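PDB 6JWY: 7,8-dihydro-6-hydroxymethylpterin pyrophosphokinase-dihydropteroate synthase from Plasmodium falciparum, which probably makes (7,8-dihydropterin-6-yl)methyl diphosphate from 6-hydroxymethyl-7,8-dihydropterin and ATP, then joins it to 4-aminobenzoate to give 7,8-dihydropteroate in folate biosynthesis. Local coordinates for residues Arg374-Lys379 against Arg571-Ile576; Val498-Asp503 against Ser525-His530. The protein carries 1 engineered substitution. All blocks are in the same frame, centred on the assembly; numbering follows the deposited sequence.

Interaction 1: residues Arg374-Lys379 against Arg571-Ile576. With CKL (4-[(2-azanyl-4-oxidanylidene-7,8-dihydro-3~{H}-pteridin-6-yl)methylamino]-~{N}-(5,6-dimethoxypyrimidin-4-yl)benzenesulfonamide), chain C.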
loop_
_atom_site.group_PDB
_atom_site.type_symbol
_atom_site.label_atom_id
_atom_site.label_comp_id
_atom_site.label_asym_id
_atom_site.label_seq_id
_atom_site.Cartn_x
_atom_site.Cartn_y
_atom_site.Cartn_z
ATOM N N ARG A 374 17.913 9.285 -3.391
ATOM C CA ARG A 374 18.623 8.505 -4.385
ATOM C C ARG A 374 18.065 8.822 -5.765
ATOM O O ARG A 374 16.869 8.878 -5.968
ATOM C CB ARG A 374 18.507 7.012 -4.077
ATOM C CG ARG A 374 19.178 6.104 -5.097
ATOM C CD ARG A 374 19.156 4.715 -4.483
ATOM N NE ARG A 374 20.128 4.721 -3.408
ATOM C CZ ARG A 374 20.089 3.966 -2.327
ATOM N NH1 ARG A 374 21.039 4.105 -1.420
ATOM N NH2 ARG A 374 19.118 3.086 -2.153
ATOM N N ILE A 375 18.956 8.971 -6.736
ATOM C CA ILE A 375 18.557 9.235 -8.109
ATOM C C ILE A 375 19.045 8.097 -9.010
ATOM O O ILE A 375 20.128 7.537 -8.792
ATOM C CB ILE A 375 19.175 10.582 -8.518
ATOM C CG1 ILE A 375 18.444 11.748 -7.830
ATOM C CG2 ILE A 375 19.261 10.712 -10.034
ATOM C CD1 ILE A 375 19.238 13.045 -7.735
ATOM N N TYR A 376 18.214 7.755 -10.009
ATOM C CA TYR A 376 18.621 6.982 -11.174
ATOM C C TYR A 376 18.400 7.837 -12.416
ATOM O O TYR A 376 17.803 8.908 -12.321
ATOM C CB TYR A 376 17.840 5.678 -11.245
ATOM C CG TYR A 376 16.380 5.828 -11.555
ATOM C CD1 TYR A 376 15.498 6.277 -10.590
ATOM C CD2 TYR A 376 15.866 5.514 -12.793
ATOM C CE1 TYR A 376 14.145 6.419 -10.855
ATOM C CE2 TYR A 376 14.514 5.644 -13.071
ATOM C CZ TYR A 376 13.645 6.110 -12.105
ATOM O OH TYR A 376 12.305 6.282 -12.359
ATOM N N VAL A 377 18.890 7.384 -13.581
ATOM C CA VAL A 377 18.901 8.236 -14.767
ATOM C C VAL A 377 18.582 7.406 -16.008
ATOM O O VAL A 377 19.327 6.486 -16.354
ATOM C CB VAL A 377 20.258 8.935 -14.958
ATOM C CG1 VAL A 377 20.361 9.542 -16.346
ATOM C CG2 VAL A 377 20.562 9.965 -13.874
ATOM N N LEU A 378 17.502 7.777 -16.703
ATOM C CA LEU A 378 17.018 7.002 -17.826
ATOM C C LEU A 378 17.684 7.482 -19.107
ATOM O O LEU A 378 18.079 6.680 -19.955
ATOM C CB LEU A 378 15.507 7.182 -17.902
ATOM C CG LEU A 378 14.739 6.473 -16.791
ATOM C CD1 LEU A 378 13.253 6.722 -16.969
ATOM C CD2 LEU A 378 15.031 4.978 -16.821
ATOM N N LYS A 379 17.804 8.801 -19.227
ATOM C CA LYS A 379 18.405 9.395 -20.398
ATOM C C LYS A 379 19.383 10.470 -19.954
ATOM O O LYS A 379 20.580 10.213 -19.856
ATOM C CB LYS A 379 17.315 9.955 -21.303
ATOM C CG LYS A 379 17.831 10.562 -22.593
ATOM C CD LYS A 379 16.690 11.158 -23.347
ATOM C CE LYS A 379 17.112 11.907 -24.585
ATOM N NZ LYS A 379 15.924 12.192 -25.427
ATOM N N ARG A 571 22.583 4.230 -13.666
ATOM C CA ARG A 571 22.026 4.027 -14.991
ATOM C C ARG A 571 21.588 2.585 -15.214
ATOM O O ARG A 571 21.260 2.216 -16.349
ATOM C CB ARG A 571 23.022 4.473 -16.063
ATOM C CG ARG A 571 23.023 5.983 -16.252
ATOM C CD ARG A 571 23.865 6.363 -17.455
ATOM N NE ARG A 571 23.883 7.796 -17.725
ATOM C CZ ARG A 571 22.961 8.413 -18.448
ATOM N NH1 ARG A 571 21.944 7.736 -18.950
ATOM N NH2 ARG A 571 23.041 9.712 -18.635
ATOM N N ILE A 572 21.565 1.781 -14.143
ATOM C CA ILE A 572 21.313 0.360 -14.286
ATOM C C ILE A 572 19.981 0.026 -13.649
ATOM O O ILE A 572 19.788 0.287 -12.477
ATOM C CB ILE A 572 22.471 -0.444 -13.659
ATOM C CG1 ILE A 572 23.748 -0.242 -14.468
ATOM C CG2 ILE A 572 22.121 -1.913 -13.534
ATOM C CD1 ILE A 572 24.975 -0.702 -13.748
ATOM N N LEU A 573 19.100 -0.627 -14.393
ATOM C CA LEU A 573 17.782 -0.990 -13.882
ATOM C C LEU A 573 17.695 -2.503 -13.751
ATOM O O LEU A 573 18.253 -3.231 -14.590
ATOM C CB LEU A 573 16.717 -0.438 -14.834
ATOM C CG LEU A 573 16.927 1.040 -15.184
ATOM C CD1 LEU A 573 16.504 1.365 -16.603
ATOM C CD2 LEU A 573 16.229 1.957 -14.189
ATOM N N PHE A 574 17.031 -2.943 -12.673
ATOM C CA PHE A 574 16.873 -4.345 -12.311
ATOM C C PHE A 574 15.511 -4.826 -12.814
ATOM O O PHE A 574 14.491 -4.126 -12.672
ATOM C CB PHE A 574 16.837 -4.524 -10.789
ATOM C CG PHE A 574 18.130 -4.340 -10.040
ATOM C CD1 PHE A 574 18.784 -3.101 -10.008
ATOM C CD2 PHE A 574 18.669 -5.384 -9.301
ATOM C CE1 PHE A 574 19.979 -2.926 -9.310
ATOM C CE2 PHE A 574 19.867 -5.228 -8.626
ATOM C CZ PHE A 574 20.520 -4.006 -8.631
ATOM N N ASP A 575 15.493 -6.060 -13.329
ATOM C CA ASP A 575 14.258 -6.675 -13.772
ATOM C C ASP A 575 14.342 -8.158 -13.441
ATOM O O ASP A 575 15.240 -8.853 -13.899
ATOM C CB ASP A 575 13.969 -6.326 -15.238
ATOM C CG ASP A 575 12.660 -6.893 -15.791
ATOM O OD1 ASP A 575 11.982 -7.681 -15.058
ATOM O OD2 ASP A 575 12.339 -6.582 -16.988
ATOM N N ILE A 576 13.393 -8.621 -12.625
ATOM C CA ILE A 576 13.324 -9.996 -12.157
ATOM C C ILE A 576 12.903 -10.945 -13.275
ATOM O O ILE A 576 12.847 -12.146 -13.030
ATOM C CB ILE A 576 12.258 -10.075 -11.052
ATOM C CG1 ILE A 576 10.884 -9.735 -11.653
ATOM C CG2 ILE A 576 12.661 -9.159 -9.899
ATOM C CD1 ILE A 576 9.783 -9.415 -10.657
HETATM C C2 CKL C . 12.200 -6.847 -20.044
HETATM C C4 CKL C . 10.433 -8.325 -19.509
HETATM C C5 CKL C . 10.222 -8.660 -20.923
HETATM C C6 CKL C . 11.146 -7.971 -21.841
HETATM O O24 CKL C . 4.964 -16.515 -19.858
HETATM S S21 CKL C . 4.551 -15.913 -21.108
HETATM O O23 CKL C . 3.258 -15.358 -20.869
HETATM N N22 CKL C . 4.358 -16.893 -22.389
HETATM C C25 CKL C . 4.734 -18.195 -22.464
HETATM C C30 CKL C . 4.439 -18.910 -23.619
HETATM O O31 CKL C . 3.782 -18.312 -24.668
HETATM C C32 CKL C . 4.513 -17.784 -25.780
HETATM C C29 CKL C . 4.802 -20.244 -23.686
HETATM O O33 CKL C . 4.516 -20.982 -24.814
HETATM C C34 CKL C . 4.059 -22.342 -24.738
HETATM N N28 CKL C . 5.448 -20.806 -22.632
HETATM C C27 CKL C . 5.730 -20.097 -21.522
HETATM N N26 CKL C . 5.375 -18.808 -21.430
HETATM C C18 CKL C . 5.666 -14.874 -21.622
HETATM C C17 CKL C . 5.292 -13.910 -22.561
HETATM C C16 CKL C . 6.244 -13.012 -23.025
HETATM C C19 CKL C . 6.996 -14.952 -21.176
HETATM C C20 CKL C . 7.946 -14.043 -21.647
HETATM C C15 CKL C . 7.561 -13.053 -22.560
HETATM N N14 CKL C . 8.490 -12.141 -23.013
HETATM C C13 CKL C . 8.253 -10.762 -23.465
HETATM C C8 CKL C . 9.209 -9.814 -22.751
HETATM C C9 CKL C . 10.115 -9.134 -23.708
HETATM N N10 CKL C . 11.058 -8.222 -23.142
HETATM N N1 CKL C . 12.084 -7.081 -21.379
HETATM N N7 CKL C . 9.275 -9.549 -21.388
HETATM O O12 CKL C . 9.702 -8.842 -18.634
HETATM N N3 CKL C . 11.408 -7.461 -19.153
HETATM N N11 CKL C . 13.156 -6.016 -19.589
#
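Tyr-376 is the first residue of 374-379 to touch the other segment: its ring carbon CD2 lies 3.8 Å from Leu-573 CD2, the two side chains crossing at about a right angle. With chi1 at 69°, the ring is set between the backbone N and carbonyl carbon of its own residue, and the methyl meets it obliquely. Val-377 follows, its CA 5.2 Å from that of Arg-571. Its CG1, anti to the backbone N, lies over one face of the Arg-571 guanidinium, 3.5 Å from CZ and offset toward the rim. Leu-378 starts away from the partner but turns its end back, bringing CD2 to 3.9 Å from Leu-573 CD1. Leu-378 CD2 also lies at the edge of the Tyr-376 ring, in its plane; Leu-573 meets both residues, CD2 on the tyrosine and CD1 on the leucine. At Lys-379 the contact becomes polar. Its backbone O takes both terminal nitrogens of Arg-571, NH2 at 2.8 Å and NH1 at 3.0 Å, and lies close to the guanidinium plane. Both bonds are bent, with N-H...O angles of 148° and 138°, as expected when two donors converge on one oxygen. Arg-571 NE forms a salt bridge with Glu-35 of helix 30-44 and NH1 also bonds Ser-525 OG, which with the two-nitrogen grip on Lys-379 O helps to fix the plane of the group. Strand 373-376 belongs to the antiparallel sheet of the pyrophosphokinase part, whereas strand 572-575 lies in the synthase barrel, beside strand 525-529 and backed by helix 547-564; the contact therefore joins the two.

Interaction 2: residues Val498-Asp503 against Ser525-His530; sequences VDILND and SVVLMH. With CKL (4-[(2-azanyl-4-oxidanylidene-7,8-dihydro-3~{H}-pteridin-6-yl)methylamino]-~{N}-(5,6-dimethoxypyrimidin-4-yl)benzenesulfonamide), chain C; ACT (acetate ion), chain I.
Leu-501 and Val-526 lie side by side and point the same way, with Leu-501 CD2 4.0 Å from Val-526 CG2. On the other face of the sheet, Ile-500 and Val-527 cross obliquely through their CG2 methyls, and Asn-502 points to this same face. The backbones beneath run parallel, their axes 13° apart, and are tied by three bonds: Leu-501 N to Ser-525 O (3.0 Å), Val-527 N to Leu-501 O (2.9 Å) and Asp-503 N to Val-527 O (3.2 Å). Asn-502 CG stands anti to its backbone N (chi1 173°), and the amide end meets the dihydropterin ring of the ligand CKL. OD1 accepts from CKL N11 at 2.7 Å in a nearly straight bond (168°), while ND2 donates to CKL N1 at 3.1 Å. Val-527 CG1 packs 3.7 Å from Asn-502 OD1, and Met-529, bent at chi3, brings SD to 3.4 Å from CKL N3. ND2 also donates to Asp-430 of strand 428-432, which, with the amino donor CKL N11 at OD1, supports this orientation of the amide. The paired donor and acceptor thus match the aminopyrimidine edge of the ligand, as suits a pterin pocket at the C-terminal ends of TIM-barrel strands.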
loop_
_atom_site.group_PDB
_atom_site.type_symbol
_atom_site.label_atom_id
_atom_site.label_comp_id
_atom_site.label_asym_id
_atom_site.label_seq_id
_atom_site.Cartn_x
_atom_site.Cartn_y
_atom_site.Cartn_z
ATOM N N VAL A 498 18.442 5.514 -30.008
ATOM C CA VAL A 498 17.933 4.932 -28.766
ATOM C C VAL A 498 18.616 5.581 -27.571
ATOM O O VAL A 498 19.663 6.220 -27.724
ATOM C CB VAL A 498 18.142 3.411 -28.724
ATOM C CG1 VAL A 498 17.332 2.696 -29.789
ATOM C CG2 VAL A 498 19.613 3.061 -28.838
ATOM N N ASP A 499 17.993 5.417 -26.392
ATOM C CA ASP A 499 18.568 5.918 -25.156
ATOM C C ASP A 499 19.009 4.769 -24.241
ATOM O O ASP A 499 20.005 4.930 -23.524
ATOM C CB ASP A 499 17.596 6.850 -24.439
ATOM C CG ASP A 499 17.046 7.923 -25.361
ATOM O OD1 ASP A 499 17.862 8.748 -25.817
ATOM O OD2 ASP A 499 15.785 7.919 -25.620
ATOM N N ILE A 500 18.276 3.628 -24.280
ATOM C CA ILE A 500 18.430 2.570 -23.294
ATOM C C ILE A 500 18.568 1.222 -23.992
ATOM O O ILE A 500 17.809 0.914 -24.918
ATOM C CB ILE A 500 17.231 2.544 -22.325
ATOM C CG1 ILE A 500 17.147 3.819 -21.468
ATOM C CG2 ILE A 500 17.213 1.261 -21.483
ATOM C CD1 ILE A 500 15.920 3.885 -20.567
ATOM N N LEU A 501 19.497 0.400 -23.485
ATOM C CA LEU A 501 19.552 -1.000 -23.870
ATOM C C LEU A 501 18.724 -1.803 -22.875
ATOM O O LEU A 501 18.983 -1.753 -21.674
ATOM C CB LEU A 501 21.025 -1.439 -23.837
ATOM C CG LEU A 501 21.264 -2.948 -23.909
ATOM C CD1 LEU A 501 20.793 -3.503 -25.254
ATOM C CD2 LEU A 501 22.728 -3.289 -23.629
ATOM N N ASN A 502 17.738 -2.545 -23.382
ATOM C CA ASN A 502 16.971 -3.509 -22.594
ATOM C C ASN A 502 17.498 -4.889 -22.981
ATOM O O ASN A 502 17.117 -5.439 -24.022
ATOM C CB ASN A 502 15.465 -3.353 -22.850
ATOM C CG ASN A 502 14.593 -4.408 -22.206
ATOM O OD1 ASN A 502 15.025 -5.106 -21.299
ATOM N ND2 ASN A 502 13.359 -4.549 -22.661
ATOM N N ASP A 503 18.463 -5.386 -22.197
ATOM C CA ASP A 503 19.188 -6.610 -22.519
ATOM C C ASP A 503 18.627 -7.726 -21.645
ATOM O O ASP A 503 18.940 -7.821 -20.471
ATOM C CB ASP A 503 20.697 -6.416 -22.363
ATOM C CG ASP A 503 21.555 -7.605 -22.815
ATOM O OD1 ASP A 503 21.189 -8.770 -22.493
ATOM O OD2 ASP A 503 22.632 -7.362 -23.461
ATOM N N SER A 525 21.901 4.156 -20.407
ATOM C CA SER A 525 21.331 3.331 -19.343
ATOM C C SER A 525 20.940 1.969 -19.914
ATOM O O SER A 525 20.754 1.826 -21.132
ATOM C CB SER A 525 20.108 3.973 -18.726
ATOM O OG SER A 525 20.400 5.256 -18.207
ATOM N N VAL A 526 20.715 1.011 -19.000
ATOM C CA VAL A 526 20.567 -0.378 -19.356
ATOM C C VAL A 526 19.640 -1.025 -18.334
ATOM O O VAL A 526 19.785 -0.773 -17.134
ATOM C CB VAL A 526 21.972 -1.014 -19.313
ATOM C CG1 VAL A 526 22.655 -0.798 -17.964
ATOM C CG2 VAL A 526 21.999 -2.478 -19.752
ATOM N N VAL A 527 18.734 -1.886 -18.823
ATOM C CA VAL A 527 17.905 -2.780 -18.031
ATOM C C VAL A 527 18.556 -4.161 -18.018
ATOM O O VAL A 527 18.747 -4.735 -19.072
ATOM C CB VAL A 527 16.505 -2.903 -18.661
ATOM C CG1 VAL A 527 15.583 -3.808 -17.860
ATOM C CG2 VAL A 527 15.878 -1.550 -18.828
ATOM N N LEU A 528 18.837 -4.717 -16.832
ATOM C CA LEU A 528 19.408 -6.051 -16.715
ATOM C C LEU A 528 18.298 -6.958 -16.219
ATOM O O LEU A 528 17.802 -6.760 -15.131
ATOM C CB LEU A 528 20.494 -6.015 -15.633
ATOM C CG LEU A 528 21.738 -5.171 -15.909
ATOM C CD1 LEU A 528 22.712 -5.233 -14.720
ATOM C CD2 LEU A 528 22.427 -5.581 -17.224
ATOM N N MET A 529 17.926 -7.970 -16.989
ATOM C CA MET A 529 16.810 -8.824 -16.598
ATOM C C MET A 529 17.317 -10.232 -16.270
ATOM O O MET A 529 18.281 -10.697 -16.864
ATOM C CB MET A 529 15.783 -8.905 -17.739
ATOM C CG MET A 529 14.482 -9.538 -17.318
ATOM S SD MET A 529 13.534 -10.136 -18.721
ATOM C CE MET A 529 14.353 -11.690 -19.120
ATOM N N HIS A 530 16.650 -10.919 -15.339
ATOM C CA HIS A 530 17.020 -12.285 -15.006
ATOM C C HIS A 530 16.241 -13.251 -15.884
ATOM O O HIS A 530 15.021 -13.098 -16.038
ATOM C CB HIS A 530 16.662 -12.652 -13.558
ATOM C CG HIS A 530 16.898 -14.103 -13.290
ATOM N ND1 HIS A 530 15.909 -15.065 -13.458
ATOM C CD2 HIS A 530 18.023 -14.768 -12.936
ATOM C CE1 HIS A 530 16.400 -16.256 -13.183
ATOM N NE2 HIS A 530 17.705 -16.098 -12.850
HETATM C C2 CKL C . 12.200 -6.847 -20.044
HETATM C C4 CKL C . 10.433 -8.325 -19.509
HETATM C C5 CKL C . 10.222 -8.660 -20.923
HETATM C C6 CKL C . 11.146 -7.971 -21.841
HETATM O O24 CKL C . 4.964 -16.515 -19.858
HETATM S S21 CKL C . 4.551 -15.913 -21.108
HETATM O O23 CKL C . 3.258 -15.358 -20.869
HETATM N N22 CKL C . 4.358 -16.893 -22.389
HETATM C C25 CKL C . 4.734 -18.195 -22.464
HETATM C C30 CKL C . 4.439 -18.910 -23.619
HETATM O O31 CKL C . 3.782 -18.312 -24.668
HETATM C C32 CKL C . 4.513 -17.784 -25.780
HETATM C C29 CKL C . 4.802 -20.244 -23.686
HETATM O O33 CKL C . 4.516 -20.982 -24.814
HETATM C C34 CKL C . 4.059 -22.342 -24.738
HETATM N N28 CKL C . 5.448 -20.806 -22.632
HETATM C C27 CKL C . 5.730 -20.097 -21.522
HETATM N N26 CKL C . 5.375 -18.808 -21.430
HETATM C C18 CKL C . 5.666 -14.874 -21.622
HETATM C C17 CKL C . 5.292 -13.910 -22.561
HETATM C C16 CKL C . 6.244 -13.012 -23.025
HETATM C C19 CKL C . 6.996 -14.952 -21.176
HETATM C C20 CKL C . 7.946 -14.043 -21.647
HETATM C C15 CKL C . 7.561 -13.053 -22.560
HETATM N N14 CKL C . 8.490 -12.141 -23.013
HETATM C C13 CKL C . 8.253 -10.762 -23.465
HETATM C C8 CKL C . 9.209 -9.814 -22.751
HETATM C C9 CKL C . 10.115 -9.134 -23.708
HETATM N N10 CKL C . 11.058 -8.222 -23.142
HETATM N N1 CKL C . 12.084 -7.081 -21.379
HETATM N N7 CKL C . 9.275 -9.549 -21.388
HETATM O O12 CKL C . 9.702 -8.842 -18.634
HETATM N N3 CKL C . 11.408 -7.461 -19.153
HETATM N N11 CKL C . 13.156 -6.016 -19.589
HETATM C C ACT I . 19.642 -18.421 -11.136
HETATM O O ACT I . 19.379 -18.518 -12.350
HETATM O OXT ACT I . 19.641 -19.395 -10.339
HETATM C CH3 ACT I . 20.022 -17.044 -10.597
HETATM O O HOH W 1 20.120 6.600 -21.497
#

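Interactions 1 and 2 have centres 9 Å apart and both reach the parallel sheet, interaction 1 through strand 572-575; strand 525-529 lies between strands 500-503 and 572-575. A probable backbone hydrogen bond from Leu-528 N to Leu-573 O (2.8 Å) continues the sheet from one contact into the other. At the opposite end of these strands from the ligand, Ser-525 OG meets Val-377 O at 2.5 Å, a probable hydrogen bond, and Leu-378 O packs against Ile-500 CG1 at 3.4 Å. Both interactions include a residue that binds CKL: at the far end of strand 572-575, away from 374-379, Asp-575 OD2 accepts from its N3 (2.5 Å) and from N11, the amino group that Asn-502 OD1 also holds.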